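Local coordinates for AP endonuclease, family 2 (Brucella melitensis biovar Abortus, PDB 3NGF), which probably interconverts hydroxypyruvate and tartronate semialdehyde as a manganese-binding isomerase of the hyi family, built on a xylose isomerase-like TIM barrel, at residues A[208-213]-A[238-243]; A[182-187]-A[198-203]. One frame throughout, in Å; residues are numbered along the deposited sequence.

Interaction 1 of 2, residues A[208-213]-A[238-243]; sequences SHVQIA and VGYRGW. With MN (manganese (II) ion), chain C.
A single ordered water joins the two segments where they meet: water 1 donates to Ser208 O, accepts from Trp243 N at 3.0 Å, and lies in the ring plane of His209, 2.8 Å from ND1. Three polar groups that do not bond one another directly are thus tied together through one oxygen. Beside it, Tyr240 reaches across to the strand with its CG anti to the backbone N (chi1 -179°), which brings OH to 3.2 Å from His209 CA. The same hydroxyl donates to Trp243 O at 2.8 Å, tilted 27° from the carbonyl plane, a bond within 238-243 that holds the hydroxyl in place. The tilt of the ring is set by what lies on its two faces. Val210 CG2 rides over one face, displaced toward the rim, in a CH-pi contact 4.1 Å from the ring centroid, while the backbone N of Gly242 sits over the centre of the opposite face. On the imidazole side, His209 CE1 meets Trp243 CB at 4.0 Å. His209 NE2 turns to Glu41, so both ring nitrogens have partners and the imidazole is held at two ends. Further along the strand, Gln211 OE1 binds manganese at 2.3 Å, and its NE2 is hydrogen-bonded to the same Glu41, a second-shell carboxylate shared by His209 and the metal ligand. The contact lies within the beta-alpha-beta crossover that joins the seventh and eighth barrel strands, where 238-243 leaves helix 228-237 through a Schellman motif at Gly239 and leads into strand 243-246, which pairs with strand 207-212, while Leu235 of the helix packs on Val210 and Val65 of strand 63-68 touches both His209 and Trp243.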
loop_
_atom_site.group_PDB
_atom_site.type_symbol
_atom_site.label_atom_id
_atom_site.label_comp_id
_atom_site.label_asym_id
_atom_site.label_seq_id
_atom_site.Cartn_x
_atom_site.Cartn_y
_atom_site.Cartn_z
ATOM N N SER A 208 7.639 -0.403 -5.738
ATOM C CA SER A 208 8.376 0.120 -4.570
ATOM C C SER A 208 7.824 -0.401 -3.243
ATOM O O SER A 208 8.370 -0.095 -2.179
ATOM C CB SER A 208 8.357 1.644 -4.552
ATOM O OG SER A 208 9.065 2.156 -5.657
ATOM N N HIS A 209 6.745 -1.173 -3.313
ATOM C CA HIS A 209 6.159 -1.765 -2.131
ATOM C C HIS A 209 5.444 -3.025 -2.583
ATOM O O HIS A 209 4.966 -3.105 -3.720
ATOM C CB HIS A 209 5.208 -0.800 -1.429
ATOM C CG HIS A 209 4.807 -1.244 -0.050
ATOM N ND1 HIS A 209 5.726 -1.509 0.939
ATOM C CD2 HIS A 209 3.590 -1.512 0.484
ATOM C CE1 HIS A 209 5.089 -1.927 2.027
ATOM N NE2 HIS A 209 3.791 -1.930 1.777
ATOM N N VAL A 210 5.408 -3.988 -1.681
ATOM C CA VAL A 210 4.776 -5.276 -1.887
ATOM C C VAL A 210 3.883 -5.505 -0.657
ATOM O O VAL A 210 4.218 -5.106 0.448
ATOM C CB VAL A 210 5.819 -6.406 -2.043
ATOM C CG1 VAL A 210 5.123 -7.808 -2.111
ATOM C CG2 VAL A 210 6.703 -6.168 -3.269
ATOM N N GLN A 211 2.736 -6.119 -0.883
ATOM C CA GLN A 211 1.852 -6.569 0.178
ATOM C C GLN A 211 1.474 -8.024 -0.058
ATOM O O GLN A 211 1.525 -8.509 -1.200
ATOM C CB GLN A 211 0.600 -5.709 0.257
ATOM C CG GLN A 211 0.871 -4.300 0.813
ATOM C CD GLN A 211 -0.328 -3.417 0.682
ATOM O OE1 GLN A 211 -1.002 -3.431 -0.338
ATOM N NE2 GLN A 211 -0.630 -2.663 1.729
ATOM N N ILE A 212 1.143 -8.708 1.036
ATOM C CA ILE A 212 0.786 -10.130 1.031
ATOM C C ILE A 212 -0.424 -10.470 1.911
ATOM O O ILE A 212 -0.706 -9.816 2.927
ATOM C CB ILE A 212 1.983 -11.043 1.440
ATOM C CG1 ILE A 212 2.378 -10.844 2.911
ATOM C CG2 ILE A 212 3.177 -10.828 0.484
ATOM C CD1 ILE A 212 3.449 -11.843 3.427
ATOM N N ALA A 213 -1.143 -11.518 1.494
ATOM C CA ALA A 213 -2.247 -12.089 2.238
ATOM C C ALA A 213 -2.596 -13.398 1.533
ATOM O O ALA A 213 -2.370 -13.539 0.310
ATOM C CB ALA A 213 -3.490 -11.132 2.274
ATOM N N VAL A 238 15.312 -10.981 -7.451
ATOM C CA VAL A 238 15.275 -9.808 -8.316
ATOM C C VAL A 238 15.914 -8.569 -7.678
ATOM O O VAL A 238 16.015 -7.539 -8.325
ATOM C CB VAL A 238 13.841 -9.470 -8.791
ATOM C CG1 VAL A 238 13.237 -10.681 -9.543
ATOM C CG2 VAL A 238 12.950 -9.041 -7.623
ATOM N N GLY A 239 16.351 -8.669 -6.427
ATOM C CA GLY A 239 17.013 -7.557 -5.756
ATOM C C GLY A 239 16.057 -6.577 -5.107
ATOM O O GLY A 239 16.412 -5.424 -4.897
ATOM N N TYR A 240 14.857 -7.030 -4.741
ATOM C CA TYR A 240 13.920 -6.164 -4.034
ATOM C C TYR A 240 14.389 -5.962 -2.604
ATOM O O TYR A 240 14.638 -6.934 -1.906
ATOM C CB TYR A 240 12.509 -6.756 -4.031
ATOM C CG TYR A 240 11.511 -5.881 -3.325
ATOM C CD1 TYR A 240 11.135 -4.648 -3.860
ATOM C CD2 TYR A 240 10.951 -6.266 -2.126
ATOM C CE1 TYR A 240 10.232 -3.834 -3.207
ATOM C CE2 TYR A 240 10.054 -5.441 -1.448
ATOM C CZ TYR A 240 9.691 -4.243 -2.002
ATOM O OH TYR A 240 8.784 -3.467 -1.344
ATOM N N ARG A 241 14.516 -4.711 -2.178
ATOM C CA ARG A 241 14.928 -4.399 -0.816
ATOM C C ARG A 241 14.028 -3.368 -0.156
ATOM O O ARG A 241 14.458 -2.633 0.742
ATOM C CB ARG A 241 16.396 -3.922 -0.829
ATOM C CG ARG A 241 17.348 -4.921 -1.483
ATOM C CD ARG A 241 17.683 -6.115 -0.615
ATOM N NE ARG A 241 18.673 -6.968 -1.276
ATOM C CZ ARG A 241 18.395 -7.945 -2.146
ATOM N NH1 ARG A 241 17.130 -8.256 -2.479
ATOM N NH2 ARG A 241 19.399 -8.637 -2.682
ATOM N N GLY A 242 12.779 -3.295 -0.600
ATOM C CA GLY A 242 11.759 -2.510 0.102
ATOM C C GLY A 242 11.174 -3.346 1.231
ATOM O O GLY A 242 11.822 -4.267 1.717
ATOM N N TRP A 243 9.949 -3.032 1.643
ATOM C CA TRP A 243 9.276 -3.746 2.716
ATOM C C TRP A 243 8.161 -4.598 2.131
ATOM O O TRP A 243 7.687 -4.333 1.029
ATOM C CB TRP A 243 8.651 -2.769 3.710
ATOM C CG TRP A 243 9.624 -1.979 4.541
ATOM C CD1 TRP A 243 10.287 -0.867 4.170
ATOM C CD2 TRP A 243 10.017 -2.253 5.880
ATOM N NE1 TRP A 243 11.075 -0.408 5.199
ATOM C CE2 TRP A 243 10.928 -1.246 6.266
ATOM C CE3 TRP A 243 9.677 -3.243 6.805
ATOM C CZ2 TRP A 243 11.528 -1.221 7.523
ATOM C CZ3 TRP A 243 10.283 -3.211 8.074
ATOM C CH2 TRP A 243 11.168 -2.202 8.418
HETATM MN MN MN C . -3.259 -3.734 -0.616
HETATM O O HOH W 1 8.336 -0.689 0.561
HETATM O O HOH W 2 -3.489 -1.377 0.077
HETATM O O HOH W 3 -5.524 -3.682 -0.713
#

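Interaction 2 of 2, residues A[182-187]-A[198-203]; sequences VQLDLY and RLIEKM. With MN (manganese (II) ion), chain C.
Strand 182-185 and the last turn of the helix ending at Lys202 face each other across the gap between barrel strand and outer helix, with 8.8 Å between the CA atoms of Leu184 and Ile200 and 8.9 Å between those of Val182 and Met203. The side chains that meet across the gap are apolar, and Gln165 of helix 165-175 lies against Val182, Leu184 and Met203. From the strand, Val182 and Leu184, two residues apart, both point toward the helix. Met203 crosses Val182 at about a right angle, and its chain, extended through chi2 and bent at chi3 (72°), delivers CE to CG1 of Val182 at 3.8 Å; SD lies 4.3 Å from Leu184 CD1. The other methyl of Leu184, CD2, meets Ile200 CG1 at 4.1 Å, again nearly perpendicular. Beyond the strand end, Leu186 CD2 touches the tip of Ile200 at CD1, 4.3 Å away, and Phe207 of the next strand packs against both Leu184 and Ile200. Asp185 OD2 binds manganese at 2.2 Å, while OD1 accepts a weak capping bond from Tyr187 N. This is the layered build of a TIM barrel, with an outer helix packed on a strand whose C-terminal end supplies a metal ligand.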
loop_
_atom_site.group_PDB
_atom_site.type_symbol
_atom_site.label_atom_id
_atom_site.label_comp_id
_atom_site.label_asym_id
_atom_site.label_seq_id
_atom_site.Cartn_x
_atom_site.Cartn_y
_atom_site.Cartn_z
ATOM N N VAL A 182 4.564 1.343 -8.789
ATOM C CA VAL A 182 3.440 0.466 -8.508
ATOM C C VAL A 182 3.580 -0.134 -7.105
ATOM O O VAL A 182 4.694 -0.451 -6.643
ATOM C CB VAL A 182 3.386 -0.669 -9.537
ATOM C CG1 VAL A 182 2.212 -1.673 -9.228
ATOM C CG2 VAL A 182 3.226 -0.081 -10.960
ATOM N N GLN A 183 2.448 -0.228 -6.410
ATOM C CA GLN A 183 2.332 -0.973 -5.169
ATOM C C GLN A 183 1.783 -2.360 -5.545
ATOM O O GLN A 183 0.636 -2.483 -5.972
ATOM C CB GLN A 183 1.385 -0.239 -4.229
ATOM C CG GLN A 183 1.143 -0.902 -2.867
ATOM C CD GLN A 183 0.399 0.002 -1.924
ATOM O OE1 GLN A 183 0.570 1.214 -1.945
ATOM N NE2 GLN A 183 -0.422 -0.583 -1.061
ATOM N N LEU A 184 2.629 -3.375 -5.426
ATOM C CA LEU A 184 2.316 -4.749 -5.856
ATOM C C LEU A 184 1.789 -5.570 -4.669
ATOM O O LEU A 184 2.575 -6.095 -3.860
ATOM C CB LEU A 184 3.593 -5.377 -6.426
ATOM C CG LEU A 184 3.576 -6.841 -6.866
ATOM C CD1 LEU A 184 2.429 -7.101 -7.838
ATOM C CD2 LEU A 184 4.943 -7.282 -7.452
ATOM N N ASP A 185 0.469 -5.625 -4.538
ATOM C CA ASP A 185 -0.204 -6.461 -3.537
ATOM C C ASP A 185 -0.471 -7.820 -4.216
ATOM O O ASP A 185 -1.241 -7.922 -5.214
ATOM C CB ASP A 185 -1.467 -5.735 -3.060
ATOM C CG ASP A 185 -2.254 -6.491 -1.995
ATOM O OD1 ASP A 185 -2.245 -7.721 -2.019
ATOM O OD2 ASP A 185 -2.937 -5.862 -1.148
ATOM N N LEU A 186 0.220 -8.846 -3.727
ATOM C CA LEU A 186 0.234 -10.131 -4.438
ATOM C C LEU A 186 -1.107 -10.839 -4.323
ATOM O O LEU A 186 -1.466 -11.709 -5.144
ATOM C CB LEU A 186 1.394 -11.005 -3.942
ATOM C CG LEU A 186 2.772 -10.498 -4.340
ATOM C CD1 LEU A 186 3.852 -11.287 -3.612
ATOM C CD2 LEU A 186 2.969 -10.556 -5.878
ATOM N N TYR A 187 -1.859 -10.479 -3.294
ATOM C CA TYR A 187 -3.240 -10.957 -3.164
ATOM C C TYR A 187 -4.066 -10.468 -4.389
ATOM O O TYR A 187 -4.745 -11.266 -5.074
ATOM C CB TYR A 187 -3.823 -10.462 -1.816
ATOM C CG TYR A 187 -5.310 -10.645 -1.653
ATOM C CD1 TYR A 187 -5.845 -11.848 -1.221
ATOM C CD2 TYR A 187 -6.185 -9.601 -1.915
ATOM C CE1 TYR A 187 -7.233 -12.025 -1.090
ATOM C CE2 TYR A 187 -7.552 -9.752 -1.760
ATOM C CZ TYR A 187 -8.074 -10.960 -1.377
ATOM O OH TYR A 187 -9.443 -11.078 -1.241
ATOM N N ARG A 198 6.926 -14.738 -13.038
ATOM C CA ARG A 198 7.264 -14.048 -14.282
ATOM C C ARG A 198 6.766 -12.609 -14.296
ATOM O O ARG A 198 7.425 -11.724 -14.864
ATOM C CB ARG A 198 6.752 -14.869 -15.481
ATOM C CG ARG A 198 7.469 -16.206 -15.612
ATOM C CD ARG A 198 8.932 -16.064 -16.003
ATOM N NE ARG A 198 9.500 -17.387 -16.266
ATOM C CZ ARG A 198 10.318 -18.058 -15.465
ATOM N NH1 ARG A 198 10.774 -17.532 -14.333
ATOM N NH2 ARG A 198 10.710 -19.276 -15.826
ATOM N N LEU A 199 5.669 -12.341 -13.582
ATOM C CA LEU A 199 5.174 -10.980 -13.455
ATOM C C LEU A 199 6.161 -10.108 -12.652
ATOM O O LEU A 199 6.503 -8.993 -13.071
ATOM C CB LEU A 199 3.841 -10.972 -12.739
ATOM C CG LEU A 199 3.095 -9.661 -12.595
ATOM C CD1 LEU A 199 2.782 -9.057 -13.958
ATOM C CD2 LEU A 199 1.777 -9.857 -11.753
ATOM N N ILE A 200 6.593 -10.630 -11.500
ATOM C CA ILE A 200 7.580 -9.953 -10.638
ATOM C C ILE A 200 8.834 -9.650 -11.415
ATOM O O ILE A 200 9.365 -8.524 -11.336
ATOM C CB ILE A 200 7.926 -10.778 -9.358
ATOM C CG1 ILE A 200 6.700 -10.830 -8.433
ATOM C CG2 ILE A 200 9.144 -10.175 -8.644
ATOM C CD1 ILE A 200 6.817 -11.801 -7.232
ATOM N N GLU A 201 9.272 -10.629 -12.199
ATOM C CA GLU A 201 10.443 -10.486 -13.047
ATOM C C GLU A 201 10.275 -9.410 -14.129
ATOM O O GLU A 201 11.217 -8.604 -14.358
ATOM C CB GLU A 201 10.832 -11.851 -13.628
ATOM C CG GLU A 201 11.443 -12.766 -12.542
ATOM C CD GLU A 201 11.618 -14.200 -12.964
ATOM O OE1 GLU A 201 11.084 -14.587 -14.009
ATOM O OE2 GLU A 201 12.311 -14.952 -12.240
ATOM N N LYS A 202 9.093 -9.355 -14.750
ATOM C CA LYS A 202 8.784 -8.314 -15.744
ATOM C C LYS A 202 8.715 -6.936 -15.081
ATOM O O LYS A 202 9.108 -5.931 -15.679
ATOM C CB LYS A 202 7.435 -8.570 -16.435
ATOM C CG LYS A 202 7.337 -9.797 -17.292
ATOM C CD LYS A 202 5.846 -10.267 -17.408
ATOM C CE LYS A 202 5.625 -11.230 -18.550
ATOM N NZ LYS A 202 4.179 -11.624 -18.719
ATOM N N MET A 203 8.222 -6.891 -13.841
ATOM C CA MET A 203 7.991 -5.626 -13.137
ATOM C C MET A 203 9.221 -5.154 -12.368
ATOM O O MET A 203 9.157 -4.154 -11.658
ATOM C CB MET A 203 6.815 -5.757 -12.169
ATOM C CG MET A 203 5.431 -5.897 -12.844
ATOM S SD MET A 203 4.090 -6.188 -11.679
ATOM C CE MET A 203 3.988 -4.539 -10.906
HETATM MN MN MN C . -3.259 -3.734 -0.616
HETATM O O HOH W 2 -3.489 -1.377 0.077
HETATM O O HOH W 3 -5.524 -3.682 -0.713
#

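From the N terminus, strand 180-185 comes first and carries Asp185. The chain then passes through helix 186-192 and returns along helix 196-202, where interaction 2 closes its loop. Strand 207-212 follows at once and opens interaction 1, which closes after helix 228-237 at the entry to strand 243-246. The two loops therefore run in series, neither nesting nor crossing. They are joined through the barrel sheet, where strands 180-185 and 207-212 are neighbours: His209 O probably bonds Leu184 N, and Gln211 O Leu186 N. One strand of each contact also reaches the same manganese, through Asp185 and Gln211, where Glu150, Glu247 and waters 2 and 3 complete the site.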